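Local coordinates for protein copper chaperone CopZ (Staphylococcus aureus, PDB 6FF2) that sequesters Cu(+) in the cytoplasm and carries it to the copper-exporting P-type ATPase CopA, at residues Q3-V8 with N39-V44; A19-L24 with A33-E38; N25-V30 with S49-S54. One frame throughout, in Å; residues are numbered along the deposited sequence.

Contact 1: residues Q3-V8 with N39-V44; sequences QEILNV and NGQVSV
The side chains of N7 and Q41 lie side by side and point the same way, their amide planes 56° apart, where strands 3-9 and 41-46 pair antiparallel in the sheet of a ferredoxin-like heavy-metal-associated domain. ND2 of N7 comes within 3.5 Å of Q41 CG, a packing contact, while CG2 of I5 rests against Q41 CD. With S43 these residues form the more open face. The other face carries L6, V42 and V44, turned to the helices: CD1 of L6 meets V44 CG2 at 3.7 Å, and CG2 of V8 meets V42 CG2 at 3.6 Å. In V8 and V42 the touching methyl lies beside the backbone N. Helix 53-62 packs on L6, V8 and V44, and L24 of helix 14-25 on the two valines of strand 41-46. Paired backbone bonds join E4 with V44 and L6 with V42; V8 N to G40 O is the last rung before the turn, where OD1 of N39 closes an Asx turn on Q41 N. At the far end, with Q3 CG opposite the backbone N (chi1 -173°) and the chain extended, its amide reaches S43: NE2 donates to OG over 2.9 Å, with OG 17° out of the amide plane.

Contact 2: residues A19-L24 with A33-E38; sequences AVESAL and ADVNLE
E21 reaches from helix 14-25 to the edge strand 30-36 and takes the backbone N-H of V35 on its OE2, at 2.8 Å and nearly straight (176°). The oxygen is met on its anti side, 15° out of the carboxylate plane. An extended chain beyond CG (chi2 180°) carries OE2 to V35 N, while CG itself passes 3.4 Å from A33 O and 3.8 Å from V35 CG2. V20 and L24 pack beside the bond. CG1 of V20 meets CG2 of V35 at 3.7 Å, the two side chains crossing at about a right angle, and CB of L24 sits 3.8 Å from the methyl of A33. Helix and strand run nearly antiparallel here, their axes 7.9 Å apart, the helix layer lying on the sheet layer of the alpha-beta sandwich. Further out, V42 packs on V35, and M11 on both V20 and V35, so the core continues from here towards the copper-binding loop. K17, one helical turn before E21, forms a salt bridge with OE2 and also donates to V35 O. The strand's edge is thus gripped at both the N-H and the C=O of one residue, and the lysine probably offsets the repulsion between E21 and D34, whose OE2 and OD1 lie 4.1 Å apart.

Contact 3: residues N25-V30 with S49-S54; sequences NNIDGV and SKVAVS. With MG (magnesium ion), chain E.
I27 touches V51 where the loop leaving helix 14-25 meets the lead-in to helix 53-62, at the end of the ferredoxin-like domain away from the copper site. The first segment opens with N25, whose carbonyl O binds a magnesium ion at 2.0 Å; four waters are also bound to the metal. One of these waters donates to I27 O and V30 O, which ties the ion to the loop by its hydration shell. I27 begins a type II turn that ends at V30, and its CG2 meets CG2 of V51 at 3.7 Å, the side chains roughly perpendicular to each other; on the helix, Q55 and A59 also pack against I27. D28 follows with its carboxylate turned to K50, whose chain bends at chi3; NZ forms a salt bridge with OD1 of D28 at 3.0 Å, approaching from above the carboxylate plane, 41° out of it. The carbonyl O of D28 shares a bridging water with K50 O. G29, with phi 102°, suits the third position of such a turn, and the close approach of K50 and V51 leaves little room for a side chain there. CG1 of V51 lies 3.6 Å from G29 O, because chi1 of 59° sets this methyl between the backbone N and carbonyl carbon. V30 then enters strand 30-36, with CG2 at 4.2 Å from V51 CG1.

How the contacts relate
From the N terminus the chain lays down strand 3-9, passes the copper-binding loop and enters helix 14-25. Contact 2 closes the first loop, bringing strand 30-36 back along that helix; it falls wholly within the longer excursion that contact 1 closes when strand 41-46 pairs with strand 3-9. Contact 3 crosses both, since 25-30 lies inside their loops and 49-54 beyond them, and it joins the end of the first helix to the start of helix 53-62. Backbone pairing of 33-38 with 39-44 puts the strands of contacts 1 and 2 in one sheet, which helix 14-25 covers, and V30 meets V44, linking contact 3 to the same core.

Contact 1: residues Q3-V8 with N39-V44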
loop_
_atom_site.group_PDB
_atom_site.type_symbol
_atom_site.label_atom_id
_atom_site.label_comp_id
_atom_site.label_asym_id
_atom_site.label_seq_id
_atom_site.Cartn_x
_atom_site.Cartn_y
_atom_site.Cartn_z
ATOM N N GLN A 3 22.189 -14.348 -4.970
ATOM C CA GLN A 3 21.550 -13.039 -4.825
ATOM C C GLN A 3 21.128 -12.536 -6.155
ATOM O O GLN A 3 21.896 -12.604 -7.148
ATOM C CB GLN A 3 22.489 -12.064 -4.131
ATOM C CG GLN A 3 21.841 -10.721 -3.784
ATOM C CD GLN A 3 22.806 -9.746 -3.193
ATOM O OE1 GLN A 3 24.006 -10.011 -3.136
ATOM N NE2 GLN A 3 22.298 -8.621 -2.724
ATOM N N GLU A 4 19.870 -12.030 -6.220
ATOM C CA GLU A 4 19.335 -11.338 -7.404
ATOM C C GLU A 4 18.908 -9.975 -6.999
ATOM O O GLU A 4 18.311 -9.824 -5.961
ATOM C CB GLU A 4 18.139 -12.117 -7.950
ATOM C CG GLU A 4 17.355 -11.455 -9.053
ATOM C CD GLU A 4 18.065 -11.253 -10.347
ATOM O OE1 GLU A 4 19.125 -11.807 -10.590
ATOM O OE2 GLU A 4 17.469 -10.462 -11.144
ATOM N N ILE A 5 19.265 -8.968 -7.779
ATOM C CA ILE A 5 18.741 -7.625 -7.614
ATOM C C ILE A 5 17.787 -7.315 -8.753
ATOM O O ILE A 5 18.211 -7.284 -9.909
ATOM C CB ILE A 5 19.869 -6.608 -7.473
ATOM C CG1 ILE A 5 20.767 -6.981 -6.239
ATOM C CG2 ILE A 5 19.298 -5.214 -7.325
ATOM C CD1 ILE A 5 22.005 -6.168 -6.156
ATOM N N LEU A 6 16.504 -7.085 -8.438
ATOM C CA LEU A 6 15.504 -6.689 -9.420
ATOM C C LEU A 6 15.343 -5.190 -9.343
ATOM O O LEU A 6 15.378 -4.611 -8.232
ATOM C CB LEU A 6 14.196 -7.430 -9.288
ATOM C CG LEU A 6 14.335 -8.950 -9.415
ATOM C CD1 LEU A 6 14.325 -9.565 -8.040
ATOM C CD2 LEU A 6 13.234 -9.566 -10.280
ATOM N N ASN A 7 15.130 -4.557 -10.488
ATOM C CA ASN A 7 14.797 -3.122 -10.535
ATOM C C ASN A 7 13.291 -3.010 -10.799
ATOM O O ASN A 7 12.824 -3.489 -11.787
ATOM C CB ASN A 7 15.560 -2.442 -11.596
ATOM C CG ASN A 7 16.904 -2.147 -11.153
ATOM O OD1 ASN A 7 17.830 -2.744 -11.661
ATOM N ND2 ASN A 7 17.050 -1.173 -10.233
ATOM N N VAL A 8 12.560 -2.413 -9.854
ATOM C CA VAL A 8 11.106 -2.450 -9.852
ATOM C C VAL A 8 10.614 -1.045 -9.839
ATOM O O VAL A 8 11.127 -0.217 -9.083
ATOM C CB VAL A 8 10.555 -3.225 -8.643
ATOM C CG1 VAL A 8 9.040 -3.252 -8.661
ATOM C CG2 VAL A 8 11.064 -4.662 -8.597
ATOM N N ASN A 39 15.351 3.524 -4.099
ATOM C CA ASN A 39 15.851 3.331 -5.471
ATOM C C ASN A 39 15.157 2.274 -6.288
ATOM O O ASN A 39 15.503 2.080 -7.436
ATOM C CB ASN A 39 17.371 3.070 -5.496
ATOM C CG ASN A 39 17.787 1.820 -4.719
ATOM O OD1 ASN A 39 16.944 1.004 -4.351
ATOM N ND2 ASN A 39 19.118 1.644 -4.513
ATOM N N GLY A 40 14.135 1.632 -5.750
ATOM C CA GLY A 40 13.404 0.593 -6.449
ATOM C C GLY A 40 14.105 -0.745 -6.571
ATOM O O GLY A 40 13.592 -1.675 -7.257
ATOM N N GLN A 41 15.248 -0.890 -5.918
ATOM C CA GLN A 41 15.973 -2.154 -5.990
ATOM C C GLN A 41 15.416 -3.146 -5.011
ATOM O O GLN A 41 15.260 -2.836 -3.811
ATOM C CB GLN A 41 17.474 -1.969 -5.734
ATOM C CG GLN A 41 18.198 -1.264 -6.878
ATOM C CD GLN A 41 19.661 -1.480 -6.809
ATOM O OE1 GLN A 41 20.232 -1.800 -5.744
ATOM N NE2 GLN A 41 20.270 -1.403 -7.921
ATOM N N VAL A 42 15.214 -4.361 -5.486
ATOM C CA VAL A 42 14.809 -5.424 -4.613
ATOM C C VAL A 42 15.856 -6.555 -4.572
ATOM O O VAL A 42 16.146 -7.105 -5.616
ATOM C CB VAL A 42 13.461 -5.992 -5.082
ATOM C CG1 VAL A 42 12.952 -7.027 -4.069
ATOM C CG2 VAL A 42 12.457 -4.834 -5.295
ATOM N N SER A 43 16.437 -6.779 -3.412
ATOM C CA SER A 43 17.471 -7.784 -3.242
ATOM C C SER A 43 16.854 -9.062 -2.743
ATOM O O SER A 43 16.272 -9.100 -1.662
ATOM C CB SER A 43 18.562 -7.317 -2.308
ATOM O OG SER A 43 19.527 -8.367 -2.091
ATOM N N VAL A 44 17.073 -10.167 -3.470
ATOM C CA VAL A 44 16.484 -11.471 -3.117
ATOM C C VAL A 44 17.641 -12.439 -2.897
ATOM O O VAL A 44 18.550 -12.532 -3.731
ATOM C CB VAL A 44 15.606 -11.958 -4.262
ATOM C CG1 VAL A 44 15.022 -13.298 -3.933
ATOM C CG2 VAL A 44 14.508 -10.970 -4.608
#

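Contact 2: residues A19-L24 with A33-E38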
loop_
_atom_site.group_PDB
_atom_site.type_symbol
_atom_site.label_atom_id
_atom_site.label_comp_id
_atom_site.label_asym_id
_atom_site.label_seq_id
_atom_site.Cartn_x
_atom_site.Cartn_y
_atom_site.Cartn_z
ATOM N N ALA A 19 4.036 -5.890 0.344
ATOM C CA ALA A 19 3.408 -6.771 -0.611
ATOM C C ALA A 19 4.449 -7.510 -1.486
ATOM O O ALA A 19 4.240 -8.684 -1.825
ATOM C CB ALA A 19 2.439 -6.001 -1.505
ATOM N N VAL A 20 5.450 -6.762 -1.941
ATOM C CA VAL A 20 6.518 -7.335 -2.796
ATOM C C VAL A 20 7.300 -8.344 -1.962
ATOM O O VAL A 20 7.527 -9.495 -2.434
ATOM C CB VAL A 20 7.340 -6.205 -3.401
ATOM C CG1 VAL A 20 8.632 -6.754 -4.022
ATOM C CG2 VAL A 20 6.533 -5.478 -4.483
ATOM N N GLU A 21 7.701 -7.973 -0.766
ATOM C CA GLU A 21 8.492 -8.935 0.055
ATOM C C GLU A 21 7.665 -10.204 0.359
ATOM O O GLU A 21 8.199 -11.309 0.308
ATOM C CB GLU A 21 9.029 -8.264 1.326
ATOM C CG GLU A 21 10.083 -7.226 1.032
ATOM C CD GLU A 21 10.663 -6.518 2.218
ATOM O OE1 GLU A 21 10.288 -6.835 3.378
ATOM O OE2 GLU A 21 11.468 -5.599 1.967
ATOM N N SER A 22 6.379 -10.076 0.678
ATOM C CA SER A 22 5.573 -11.255 0.935
ATOM C C SER A 22 5.426 -12.146 -0.253
ATOM O O SER A 22 5.514 -13.359 -0.128
ATOM C CB SER A 22 4.173 -10.903 1.426
ATOM O OG SER A 22 4.343 -10.460 2.736
ATOM N N ALA A 23 5.190 -11.564 -1.419
ATOM C CA ALA A 23 5.011 -12.366 -2.640
ATOM C C ALA A 23 6.282 -13.156 -2.959
ATOM O O ALA A 23 6.230 -14.317 -3.297
ATOM C CB ALA A 23 4.672 -11.454 -3.803
ATOM N N LEU A 24 7.414 -12.498 -2.782
ATOM C CA LEU A 24 8.696 -13.171 -3.036
ATOM C C LEU A 24 8.982 -14.261 -2.035
ATOM O O LEU A 24 9.409 -15.317 -2.411
ATOM C CB LEU A 24 9.831 -12.155 -3.121
ATOM C CG LEU A 24 9.796 -11.224 -4.367
ATOM C CD1 LEU A 24 10.703 -9.994 -4.204
ATOM C CD2 LEU A 24 10.194 -12.032 -5.619
ATOM N N ALA A 33 13.767 -11.364 1.011
ATOM C CA ALA A 33 13.642 -10.317 0.025
ATOM C C ALA A 33 13.675 -8.970 0.754
ATOM O O ALA A 33 12.998 -8.831 1.801
ATOM C CB ALA A 33 12.334 -10.471 -0.748
ATOM N N ASP A 34 14.400 -8.001 0.204
ATOM C CA ASP A 34 14.556 -6.656 0.839
ATOM C C ASP A 34 14.376 -5.590 -0.230
ATOM O O ASP A 34 15.201 -5.429 -1.135
ATOM C CB ASP A 34 15.950 -6.622 1.475
ATOM C CG ASP A 34 16.278 -5.304 2.128
ATOM O OD1 ASP A 34 15.381 -4.558 2.499
ATOM O OD2 ASP A 34 17.466 -5.034 2.309
ATOM N N VAL A 35 13.245 -4.884 -0.139
ATOM C CA VAL A 35 12.917 -3.769 -1.001
ATOM C C VAL A 35 13.575 -2.500 -0.487
ATOM O O VAL A 35 13.408 -2.137 0.696
ATOM C CB VAL A 35 11.401 -3.534 -1.052
ATOM C CG1 VAL A 35 11.099 -2.177 -1.734
ATOM C CG2 VAL A 35 10.708 -4.758 -1.726
ATOM N N ASN A 36 14.274 -1.806 -1.358
ATOM C CA ASN A 36 14.724 -0.424 -1.090
ATOM C C ASN A 36 13.797 0.516 -1.826
ATOM O O ASN A 36 13.882 0.669 -3.028
ATOM C CB ASN A 36 16.167 -0.206 -1.529
ATOM C CG ASN A 36 16.671 1.182 -1.291
ATOM O OD1 ASN A 36 15.913 2.088 -1.055
ATOM N ND2 ASN A 36 17.964 1.363 -1.405
ATOM N N LEU A 37 12.899 1.164 -1.089
ATOM C CA LEU A 37 11.899 2.036 -1.726
ATOM C C LEU A 37 12.516 3.253 -2.364
ATOM O O LEU A 37 11.958 3.802 -3.309
ATOM C CB LEU A 37 10.844 2.488 -0.696
ATOM C CG LEU A 37 9.841 1.423 -0.306
ATOM C CD1 LEU A 37 9.002 1.970 0.840
ATOM C CD2 LEU A 37 8.959 0.991 -1.466
ATOM N N GLU A 38 13.684 3.652 -1.865
ATOM C CA GLU A 38 14.335 4.898 -2.324
ATOM C C GLU A 38 14.924 4.736 -3.724
ATOM O O GLU A 38 14.945 5.687 -4.464
ATOM C CB GLU A 38 15.436 5.349 -1.386
ATOM C CG GLU A 38 15.045 5.583 0.067
ATOM C CD GLU A 38 16.208 6.155 0.873
ATOM O OE1 GLU A 38 17.388 5.809 0.563
ATOM O OE2 GLU A 38 15.942 6.952 1.810
#

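Contact 3: residues N25-V30 with S49-S54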
loop_
_atom_site.group_PDB
_atom_site.type_symbol
_atom_site.label_atom_id
_atom_site.label_comp_id
_atom_site.label_asym_id
_atom_site.label_seq_id
_atom_site.Cartn_x
_atom_site.Cartn_y
_atom_site.Cartn_z
ATOM N N ASN A 25 8.781 -13.976 -0.743
ATOM C CA ASN A 25 8.999 -14.991 0.293
ATOM C C ASN A 25 8.054 -16.184 0.249
ATOM O O ASN A 25 8.353 -17.239 0.837
ATOM C CB ASN A 25 9.000 -14.329 1.667
ATOM C CG ASN A 25 10.293 -13.636 1.962
ATOM O OD1 ASN A 25 11.355 -14.264 1.932
ATOM N ND2 ASN A 25 10.227 -12.361 2.312
ATOM N N ASN A 26 6.929 -16.067 -0.421
ATOM C CA ASN A 26 6.042 -17.199 -0.657
ATOM C C ASN A 26 6.597 -18.237 -1.586
ATOM O O ASN A 26 6.072 -19.320 -1.618
ATOM C CB ASN A 26 4.709 -16.737 -1.273
ATOM C CG ASN A 26 3.670 -17.828 -1.247
ATOM O OD1 ASN A 26 3.353 -18.354 -0.164
ATOM N ND2 ASN A 26 3.174 -18.222 -2.424
ATOM N N ILE A 27 7.610 -17.886 -2.399
ATOM C CA ILE A 27 8.161 -18.813 -3.353
ATOM C C ILE A 27 9.128 -19.747 -2.644
ATOM O O ILE A 27 10.071 -19.265 -1.993
ATOM C CB ILE A 27 8.884 -18.115 -4.506
ATOM C CG1 ILE A 27 8.025 -16.990 -5.157
ATOM C CG2 ILE A 27 9.367 -19.153 -5.505
ATOM C CD1 ILE A 27 8.782 -16.053 -6.108
ATOM N N ASP A 28 8.958 -21.047 -2.860
ATOM C CA ASP A 28 9.885 -22.038 -2.282
ATOM C C ASP A 28 11.239 -21.869 -2.937
ATOM O O ASP A 28 11.369 -21.809 -4.175
ATOM C CB ASP A 28 9.362 -23.457 -2.507
ATOM C CG ASP A 28 10.254 -24.557 -1.881
ATOM O OD1 ASP A 28 10.792 -24.312 -0.779
ATOM O OD2 ASP A 28 10.447 -25.665 -2.489
ATOM N N GLY A 29 12.255 -21.736 -2.076
ATOM C CA GLY A 29 13.636 -21.476 -2.499
ATOM C C GLY A 29 14.101 -20.035 -2.344
ATOM O O GLY A 29 15.301 -19.721 -2.432
ATOM N N VAL A 30 13.149 -19.086 -2.158
ATOM C CA VAL A 30 13.508 -17.711 -1.762
ATOM C C VAL A 30 13.644 -17.678 -0.274
ATOM O O VAL A 30 12.777 -18.112 0.466
ATOM C CB VAL A 30 12.447 -16.711 -2.205
ATOM C CG1 VAL A 30 12.710 -15.354 -1.601
ATOM C CG2 VAL A 30 12.438 -16.632 -3.708
ATOM N N SER A 49 19.278 -23.420 -7.238
ATOM C CA SER A 49 18.876 -24.731 -7.740
ATOM C C SER A 49 17.389 -24.896 -7.683
ATOM O O SER A 49 16.820 -25.766 -8.376
ATOM C CB SER A 49 19.525 -25.852 -6.951
ATOM O OG SER A 49 20.854 -25.936 -7.341
ATOM N N LYS A 50 16.687 -24.052 -6.897
ATOM C CA LYS A 50 15.253 -24.247 -6.637
ATOM C C LYS A 50 14.372 -23.217 -7.303
ATOM O O LYS A 50 13.278 -23.546 -7.746
ATOM C CB LYS A 50 14.980 -24.194 -5.176
ATOM C CG LYS A 50 15.465 -25.418 -4.495
ATOM C CD LYS A 50 15.157 -25.394 -3.014
ATOM C CE LYS A 50 13.675 -25.265 -2.684
ATOM N NZ LYS A 50 13.582 -25.360 -1.192
ATOM N N VAL A 51 14.872 -22.000 -7.431
ATOM C CA VAL A 51 14.019 -20.905 -7.935
ATOM C C VAL A 51 14.725 -20.158 -9.019
ATOM O O VAL A 51 15.928 -19.932 -8.963
ATOM C CB VAL A 51 13.467 -20.044 -6.772
ATOM C CG1 VAL A 51 14.516 -19.443 -5.981
ATOM C CG2 VAL A 51 12.581 -18.937 -7.329
ATOM N N ALA A 52 13.954 -19.830 -10.083
ATOM C CA ALA A 52 14.431 -19.027 -11.157
ATOM C C ALA A 52 14.065 -17.534 -11.010
ATOM O O ALA A 52 13.021 -17.231 -10.428
ATOM C CB ALA A 52 13.816 -19.538 -12.476
ATOM N N VAL A 53 14.864 -16.657 -11.612
ATOM C CA VAL A 53 14.545 -15.260 -11.547
ATOM C C VAL A 53 13.178 -14.986 -12.232
ATOM O O VAL A 53 12.446 -14.102 -11.816
ATOM C CB VAL A 53 15.691 -14.436 -12.136
ATOM C CG1 VAL A 53 15.289 -12.975 -12.273
ATOM C CG2 VAL A 53 16.886 -14.563 -11.194
ATOM N N SER A 54 12.849 -15.755 -13.264
ATOM C CA SER A 54 11.538 -15.602 -13.914
ATOM C C SER A 54 10.366 -15.704 -12.926
ATOM O O SER A 54 9.368 -14.985 -13.055
ATOM C CB SER A 54 11.489 -16.644 -15.038
ATOM O OG SER A 54 11.531 -17.996 -14.531
HETATM MG MG MG E . 9.339 -18.228 2.324
HETATM O O HOH W 1 11.214 -16.883 2.292
HETATM O O HOH W 2 10.135 -19.321 0.707
HETATM O O HOH W 3 10.491 -22.483 -6.603
HETATM O O HOH W 4 10.577 -19.425 3.271
HETATM O O HOH W 5 8.737 -16.971 3.807
#